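PDB 7D1B: leucine aminopeptidase from Fimbriiglobus ruber, which probably acts as a zinc-dependent glutaminyl cyclase of the M28 peptidase family, converting N-terminal glutamine of peptides to pyroglutamate. Local coordinates for residues I126-H138 with F150-M163. Residues are numbered along the deposited sequence; the frame is centred on the assembly and turned at random.
Sequences IVCSHYDTRPAAH and FASANDGTAGAALM. With ZN (zinc ion), chain B.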
ATOM      1  N   ILE A 126      -8.512   0.869  -6.739  1.00 11.30           N
ATOM      2  CA  ILE A 126      -7.087   0.708  -6.497  1.00 10.96           C
ATOM      3  C   ILE A 126      -6.869   0.084  -5.125  1.00 10.96           C
ATOM      4  O   ILE A 126      -7.467   0.524  -4.137  1.00 11.11           O
ATOM      5  CB  ILE A 126      -6.378   2.076  -6.556  1.00 11.34           C
ATOM      6  CG1 ILE A 126      -6.422   2.641  -7.982  1.00 12.71           C
ATOM      7  CG2 ILE A 126      -4.955   1.968  -6.010  1.00 12.25           C
ATOM      8  CD1 ILE A 126      -6.146   4.118  -8.044  1.00 13.89           C
ATOM      9  N   VAL A 127      -5.977  -0.903  -5.062  1.00 10.49           N
ATOM     10  CA  VAL A 127      -5.346  -1.338  -3.820  1.00 10.35           C
ATOM     11  C   VAL A 127      -3.895  -0.941  -3.977  1.00 10.44           C
ATOM     12  O   VAL A 127      -3.260  -1.320  -4.969  1.00 10.86           O
ATOM     13  CB  VAL A 127      -5.484  -2.861  -3.613  1.00 11.54           C
ATOM     14  CG1 VAL A 127      -4.710  -3.279  -2.368  1.00 12.43           C
ATOM     15  CG2 VAL A 127      -6.951  -3.279  -3.536  1.00 12.73           C
ATOM     16  N   CYS A 128      -3.361  -0.165  -3.029  1.00 10.21           N
ATOM     17  CA  CYS A 128      -2.036   0.410  -3.248  1.00 10.52           C
ATOM     18  C   CYS A 128      -1.176   0.323  -1.991  1.00 10.51           C
ATOM     19  O   CYS A 128      -1.660   0.107  -0.875  1.00 10.99           O
ATOM     20  CB  CYS A 128      -2.117   1.838  -3.837  1.00 11.22           C
ATOM     21  SG  CYS A 128      -2.961   3.047  -2.825  1.00 11.43           S
ATOM     22  N   SER A 129       0.121   0.531  -2.209  1.00 10.80           N
ATOM     23  CA  SER A 129       1.131   0.482  -1.159  1.00 10.90           C
ATOM     24  C   SER A 129       2.369   1.127  -1.750  1.00 11.07           C
ATOM     25  O   SER A 129       2.572   1.050  -2.958  1.00 11.63           O
ATOM     26  CB  SER A 129       1.452  -0.980  -0.827  1.00 11.92           C
ATOM     27  OG  SER A 129       2.444  -1.092   0.168  1.00 12.62           O
ATOM     28  N   HIS A 130       3.226   1.710  -0.906  1.00 10.85           N
ATOM     29  CA  HIS A 130       4.565   2.011  -1.412  1.00 11.16           C
ATOM     30  C   HIS A 130       5.401   0.737  -1.397  1.00 10.56           C
ATOM     31  O   HIS A 130       5.043  -0.255  -0.752  1.00 11.52           O
ATOM     32  CB  HIS A 130       5.230   3.197  -0.687  1.00 11.27           C
ATOM     33  CG  HIS A 130       5.929   2.859   0.602  1.00 11.39           C
ATOM     34  ND1 HIS A 130       7.303   2.897   0.726  1.00 12.39           N
ATOM     35  CD2 HIS A 130       5.451   2.576   1.837  1.00 12.38           C
ATOM     36  CE1 HIS A 130       7.639   2.625   1.976  1.00 13.07           C
ATOM     37  NE2 HIS A 130       6.535   2.423   2.671  1.00 12.55           N
ATOM     38  N   TYR A 131       6.511   0.746  -2.137  1.00 11.31           N
ATOM     39  CA  TYR A 131       7.396  -0.408  -2.111  1.00 11.59           C
ATOM     40  C   TYR A 131       8.874  -0.034  -2.102  1.00 11.66           C
ATOM     41  O   TYR A 131       9.712  -0.935  -2.032  1.00 12.60           O
ATOM     42  CB  TYR A 131       7.064  -1.461  -3.189  1.00 12.35           C
ATOM     43  CG  TYR A 131       7.431  -1.164  -4.635  1.00 11.62           C
ATOM     44  CD1 TYR A 131       7.432   0.124  -5.172  1.00 13.57           C
ATOM     45  CD2 TYR A 131       7.725  -2.210  -5.482  1.00 12.76           C
ATOM     46  CE1 TYR A 131       7.753   0.344  -6.521  1.00 12.90           C
ATOM     47  CE2 TYR A 131       8.043  -2.003  -6.814  1.00 14.80           C
ATOM     48  CZ  TYR A 131       8.059  -0.727  -7.332  1.00 13.15           C
ATOM     49  OH  TYR A 131       8.381  -0.565  -8.661  1.00 14.68           O
ATOM     50  N   ASP A 132       9.224   1.250  -2.146  1.00 11.94           N
ATOM     51  CA  ASP A 132      10.586   1.636  -1.804  1.00 12.18           C
ATOM     52  C   ASP A 132      10.774   1.502  -0.299  1.00 12.19           C
ATOM     53  O   ASP A 132       9.820   1.582   0.470  1.00 14.81           O
ATOM     54  CB  ASP A 132      10.876   3.066  -2.261  1.00 12.84           C
ATOM     55  CG  ASP A 132      10.045   4.100  -1.512  1.00 12.31           C
ATOM     56  OD1 ASP A 132       8.793   3.956  -1.441  1.00 12.83           O
ATOM     57  OD2 ASP A 132      10.638   5.086  -1.017  1.00 12.85           O
ATOM     58  N   THR A 133      12.007   1.291   0.134  1.00 12.28           N
ATOM     59  CA  THR A 133      12.290   1.265   1.562  1.00 12.85           C
ATOM     60  C   THR A 133      13.101   2.491   1.942  1.00 12.09           C
ATOM     61  O   THR A 133      13.968   2.950   1.184  1.00 12.91           O
ATOM     62  CB  THR A 133      12.961  -0.037   2.021  1.00 13.66           C
ATOM     63  OG1 THR A 133      14.224  -0.222   1.360  1.00 13.98           O
ATOM     64  CG2 THR A 133      12.055  -1.241   1.746  1.00 14.85           C
ATOM     65  N   ARG A 134      12.822   3.021   3.120  1.00 12.97           N
ATOM     66  CA  ARG A 134      13.499   4.221   3.583  1.00 13.35           C
ATOM     67  C   ARG A 134      14.998   3.948   3.712  1.00 13.46           C
ATOM     68  O   ARG A 134      15.396   2.866   4.153  1.00 14.01           O
ATOM     69  CB  ARG A 134      12.943   4.598   4.948  1.00 13.94           C
ATOM     70  CG  ARG A 134      13.235   6.017   5.365  1.00 14.17           C
ATOM     71  CD  ARG A 134      12.612   6.301   6.732  1.00 14.90           C
ATOM     72  NE  ARG A 134      12.926   7.645   7.180  1.00 15.05           N
ATOM     73  CZ  ARG A 134      12.149   8.715   7.045  1.00 14.49           C
ATOM     74  NH1 ARG A 134      12.598   9.897   7.466  1.00 15.96           N
ATOM     75  NH2 ARG A 134      10.954   8.627   6.471  1.00 15.71           N
ATOM     76  N   PRO A 135      15.859   4.904   3.354  1.00 13.55           N
ATOM     77  CA  PRO A 135      17.301   4.610   3.384  1.00 14.68           C
ATOM     78  C   PRO A 135      17.831   4.272   4.762  1.00 14.99           C
ATOM     79  O   PRO A 135      18.817   3.532   4.857  1.00 17.78           O
ATOM     80  CB  PRO A 135      17.938   5.879   2.797  1.00 15.06           C
ATOM     81  CG  PRO A 135      16.866   6.390   1.844  1.00 15.53           C
ATOM     82  CD  PRO A 135      15.569   6.138   2.600  1.00 13.97           C
ATOM     83  N   ALA A 136      17.221   4.789   5.824  1.00 14.54           N
ATOM     84  CA  ALA A 136      17.716   4.545   7.169  1.00 15.32           C
ATOM     85  C   ALA A 136      16.543   4.461   8.128  1.00 14.87           C
ATOM     86  O   ALA A 136      15.480   5.051   7.890  1.00 15.33           O
ATOM     87  CB  ALA A 136      18.671   5.655   7.639  1.00 18.41           C
ATOM     88  N   ALA A 137      16.766   3.741   9.229  1.00 15.38           N
ATOM     89  CA  ALA A 137      15.789   3.625  10.315  1.00 15.91           C
ATOM     90  C   ALA A 137      15.922   4.876  11.183  1.00 15.93           C
ATOM     91  O   ALA A 137      16.540   4.878  12.250  1.00 16.57           O
ATOM     92  CB  ALA A 137      16.046   2.354  11.113  1.00 16.89           C
ATOM     93  N   HIS A 138      15.333   5.973  10.704  1.00 15.99           N
ATOM     94  CA  HIS A 138      15.603   7.281  11.297  1.00 16.84           C
ATOM     95  C   HIS A 138      15.004   7.479  12.685  1.00 18.14           C
ATOM     96  O   HIS A 138      15.330   8.488  13.326  1.00 19.84           O
ATOM     97  CB  HIS A 138      15.131   8.408  10.385  1.00 17.47           C
ATOM     98  CG  HIS A 138      16.017   8.645   9.207  1.00 16.03           C
ATOM     99  ND1 HIS A 138      15.547   8.605   7.912  1.00 16.81           N
ATOM    100  CD2 HIS A 138      17.333   8.952   9.130  1.00 17.78           C
ATOM    101  CE1 HIS A 138      16.540   8.890   7.085  1.00 17.13           C
ATOM    102  NE2 HIS A 138      17.637   9.093   7.797  1.00 17.82           N
ATOM    103  N   PHE A 150      17.846  -1.279   6.658  1.00 16.59           N
ATOM    104  CA  PHE A 150      16.510  -1.152   7.232  1.00 15.40           C
ATOM    105  C   PHE A 150      15.542  -2.003   6.404  1.00 15.10           C
ATOM    106  O   PHE A 150      15.295  -1.706   5.225  1.00 15.99           O
ATOM    107  CB  PHE A 150      16.103   0.323   7.263  1.00 15.90           C
ATOM    108  CG  PHE A 150      14.668   0.556   7.655  1.00 14.03           C
ATOM    109  CD1 PHE A 150      14.141   0.033   8.837  1.00 15.33           C
ATOM    110  CD2 PHE A 150      13.841   1.301   6.838  1.00 14.51           C
ATOM    111  CE1 PHE A 150      12.798   0.253   9.186  1.00 15.18           C
ATOM    112  CE2 PHE A 150      12.504   1.537   7.188  1.00 15.27           C
ATOM    113  CZ  PHE A 150      11.980   0.993   8.361  1.00 14.56           C
ATOM    114  N   ALA A 151      14.986  -3.059   7.022  1.00 15.40           N
ATOM    115  CA  ALA A 151      14.171  -4.029   6.298  1.00 15.47           C
ATOM    116  C   ALA A 151      12.758  -3.538   6.035  1.00 13.65           C
ATOM    117  O   ALA A 151      12.117  -4.014   5.091  1.00 14.48           O
ATOM    118  CB  ALA A 151      14.083  -5.330   7.097  1.00 17.91           C
ATOM    119  N   SER A 152      12.232  -2.647   6.867  1.00 13.10           N
ATOM    120  CA  SER A 152      10.939  -2.019   6.576  1.00 13.26           C
ATOM    121  C   SER A 152       9.814  -3.050   6.384  1.00 12.32           C
ATOM    122  O   SER A 152       8.980  -2.900   5.503  1.00 12.59           O
ATOM    123  CB  SER A 152      11.072  -1.118   5.339  1.00 13.68           C
ATOM    124  OG  SER A 152      10.019  -0.194   5.236  1.00 13.45           O
ATOM    125  N   ALA A 153       9.773  -4.101   7.214  1.00 12.53           N
ATOM    126  CA  ALA A 153       8.864  -5.218   6.930  1.00 12.82           C
ATOM    127  C   ALA A 153       7.397  -4.796   6.915  1.00 12.03           C
ATOM    128  O   ALA A 153       6.633  -5.249   6.057  1.00 12.79           O
ATOM    129  CB  ALA A 153       9.051  -6.331   7.948  1.00 14.02           C
ATOM    130  N   ASN A 154       6.975  -3.973   7.869  1.00 11.97           N
ATOM    131  CA  ASN A 154       5.580  -3.561   7.984  1.00 12.09           C
ATOM    132  C   ASN A 154       5.298  -2.252   7.255  1.00 11.93           C
ATOM    133  O   ASN A 154       4.234  -1.668   7.439  1.00 14.43           O
ATOM    134  CB  ASN A 154       5.217  -3.420   9.464  1.00 13.05           C
ATOM    135  CG  ASN A 154       3.711  -3.378   9.717  1.00 11.78           C
ATOM    136  OD1 ASN A 154       2.916  -4.021   9.013  1.00 12.50           O
ATOM    137  ND2 ASN A 154       3.314  -2.634  10.744  1.00 13.01           N
ATOM    138  N   ASP A 155       6.232  -1.773   6.445  1.00 12.74           N
ATOM    139  CA  ASP A 155       6.193  -0.408   5.938  1.00 12.11           C
ATOM    140  C   ASP A 155       6.461  -0.504   4.442  1.00 11.89           C
ATOM    141  O   ASP A 155       7.613  -0.580   3.996  1.00 12.29           O
ATOM    142  CB  ASP A 155       7.230   0.378   6.725  1.00 13.45           C
ATOM    143  CG  ASP A 155       7.254   1.853   6.397  1.00 12.75           C
ATOM    144  OD1 ASP A 155       6.631   2.297   5.410  1.00 13.28           O
ATOM    145  OD2 ASP A 155       7.955   2.604   7.149  1.00 15.30           O
ATOM    146  N   GLY A 156       5.386  -0.558   3.662  1.00 12.09           N
ATOM    147  CA  GLY A 156       5.454  -0.852   2.238  1.00 12.51           C
ATOM    148  C   GLY A 156       5.539  -2.336   1.951  1.00 12.07           C
ATOM    149  O   GLY A 156       4.691  -2.887   1.244  1.00 12.56           O
ATOM    150  N   THR A 157       6.536  -3.006   2.536  1.00 12.11           N
ATOM    151  CA  THR A 157       6.814  -4.396   2.194  1.00 11.77           C
ATOM    152  C   THR A 157       5.576  -5.250   2.414  1.00 11.45           C
ATOM    153  O   THR A 157       5.219  -6.072   1.565  1.00 12.08           O
ATOM    154  CB  THR A 157       7.977  -4.924   3.034  1.00 11.87           C
ATOM    155  OG1 THR A 157       9.047  -3.975   3.011  1.00 12.95           O
ATOM    156  CG2 THR A 157       8.460  -6.238   2.469  1.00 13.95           C
ATOM    157  N   ALA A 158       4.925  -5.098   3.573  1.00 11.55           N
ATOM    158  CA  ALA A 158       3.788  -5.963   3.874  1.00 11.97           C
ATOM    159  C   ALA A 158       2.630  -5.734   2.917  1.00 11.30           C
ATOM    160  O   ALA A 158       1.882  -6.676   2.635  1.00 11.65           O
ATOM    161  CB  ALA A 158       3.338  -5.779   5.321  1.00 14.15           C
ATOM    162  N   GLY A 159       2.452  -4.508   2.414  1.00 11.51           N
ATOM    163  CA  GLY A 159       1.420  -4.273   1.419  1.00 11.52           C
ATOM    164  C   GLY A 159       1.726  -4.992   0.121  1.00 11.01           C
ATOM    165  O   GLY A 159       0.848  -5.615  -0.482  1.00 11.73           O
ATOM    166  N   ALA A 160       2.982  -4.895  -0.345  1.00 11.40           N
ATOM    167  CA  ALA A 160       3.377  -5.648  -1.527  1.00 11.48           C
ATOM    168  C   ALA A 160       3.164  -7.143  -1.323  1.00 11.24           C
ATOM    169  O   ALA A 160       2.682  -7.846  -2.223  1.00 11.72           O
ATOM    170  CB  ALA A 160       4.829  -5.339  -1.887  1.00 12.76           C
ATOM    171  N   ALA A 161       3.530  -7.648  -0.140  1.00 11.53           N
ATOM    172  CA  ALA A 161       3.366  -9.066   0.157  1.00 11.49           C
ATOM    173  C   ALA A 161       1.898  -9.471   0.194  1.00 10.95           C
ATOM    174  O   ALA A 161       1.537 -10.555  -0.283  1.00 11.34           O
ATOM    175  CB  ALA A 161       4.059  -9.404   1.468  1.00 12.21           C
ATOM    176  N   LEU A 162       1.036  -8.617   0.754  1.00 10.96           N
ATOM    177  CA  LEU A 162      -0.381  -8.940   0.744  1.00 10.92           C
ATOM    178  C   LEU A 162      -0.908  -8.966  -0.680  1.00 10.71           C
ATOM    179  O   LEU A 162      -1.714  -9.829  -1.024  1.00 11.35           O
ATOM    180  CB  LEU A 162      -1.173  -7.982   1.632  1.00 11.55           C
ATOM    181  CG  LEU A 162      -2.690  -8.272   1.670  1.00 11.16           C
ATOM    182  CD1 LEU A 162      -2.985  -9.722   2.112  1.00 12.89           C
ATOM    183  CD2 LEU A 162      -3.397  -7.300   2.595  1.00 12.77           C
ATOM    184  N   MET A 163      -0.445  -8.046  -1.540  1.00 11.01           N
ATOM    185  CA  MET A 163      -0.809  -8.126  -2.955  1.00 11.37           C
ATOM    186  C   MET A 163      -0.343  -9.440  -3.571  1.00 11.25           C
ATOM    187  O   MET A 163      -1.070 -10.049  -4.369  1.00 11.56           O
ATOM    188  CB  MET A 163      -0.221  -6.955  -3.739  1.00 11.69           C
ATOM    189  CG  MET A 163      -0.789  -5.608  -3.417  1.00 12.62           C
ATOM    190  SD  MET A 163       0.189  -4.381  -4.258  1.00 12.98           S
ATOM    191  CE  MET A 163      -0.543  -2.877  -3.599  1.00 14.06           C
TER
HETATM  192 ZN    ZN B 801       8.099   4.484   6.607  1.00 16.73          ZN
HETATM  193  O   HOH W   1       2.320  -1.474   3.003  1.00 23.16           O
HETATM  194  O   HOH W   2       9.252  -3.556  -0.378  1.00 18.57           O
HETATM  195  O   HOH W   3       8.619  -0.856   1.137  1.00 21.41           O
HETATM  196  O   HOH W   4      15.940   0.318   3.458  1.00 14.98           O
HETATM  197  O   HOH W   5      10.266   2.295   4.140  1.00 13.64           O
HETATM  198  O   HOH W   6      18.577   0.549   4.425  1.00 18.56           O
HETATM  199  O   HOH W   7       6.219   5.256   7.163  1.00 14.76           O
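H130 and D155 meet with ring and carboxylate turned 72° apart: H130 NE2 donates to D155 OD1 over 2.7 Å, the acceptor lying near the ring plane and the donor arriving on the anti side of the carboxylate, well out of its plane. The other oxygen, D155 OD2, binds the zinc ion at 2.0 Å, so the histidine backs a metal ligand whose site is completed by E188, H309 and a water. With CG set between the backbone N and the carbonyl carbon (chi1 84°), the imidazole lies with one face over G156 CA, and ND1 donates to D132 OD1 at its other edge, which fixes the ring's rotation. With an alanine in place of H130, D155 OD1 would probably lose its donor and the metal-binding carboxylate would be less firmly fixed in its rotation. The setting is that of the M28 α/β fold: central-sheet strand 123-130 runs out into a loop at the zinc site, and helix 153-167 packs back across it, the short segments crossing at -144° with axes 6.7 Å apart. Two glycines allow that closeness, since a side chain at G159 would run into S129 OG and one at G156 into H130 NE2. S129 OG, anti to the backbone N, lies 3.6 Å from G159 CA and donates to H130 O, while a water donates to S129 OG and accepts a weak bond from G159 N. Further along the helix, the extended M163 chain lays CE against the strand backbone, 3.4 Å from V127 O. Beyond the metal, the F150 ring is held between A137 CA, offset toward the rim of one face, and S152 N, centred over the opposite face; R134 O sits at its edge, 3.5 Å from F150 CD2. R134 then extends away from the ring, gripping H138 ND1 through NE and NH1 while NH2 makes a salt bridge to the zinc ligand E188.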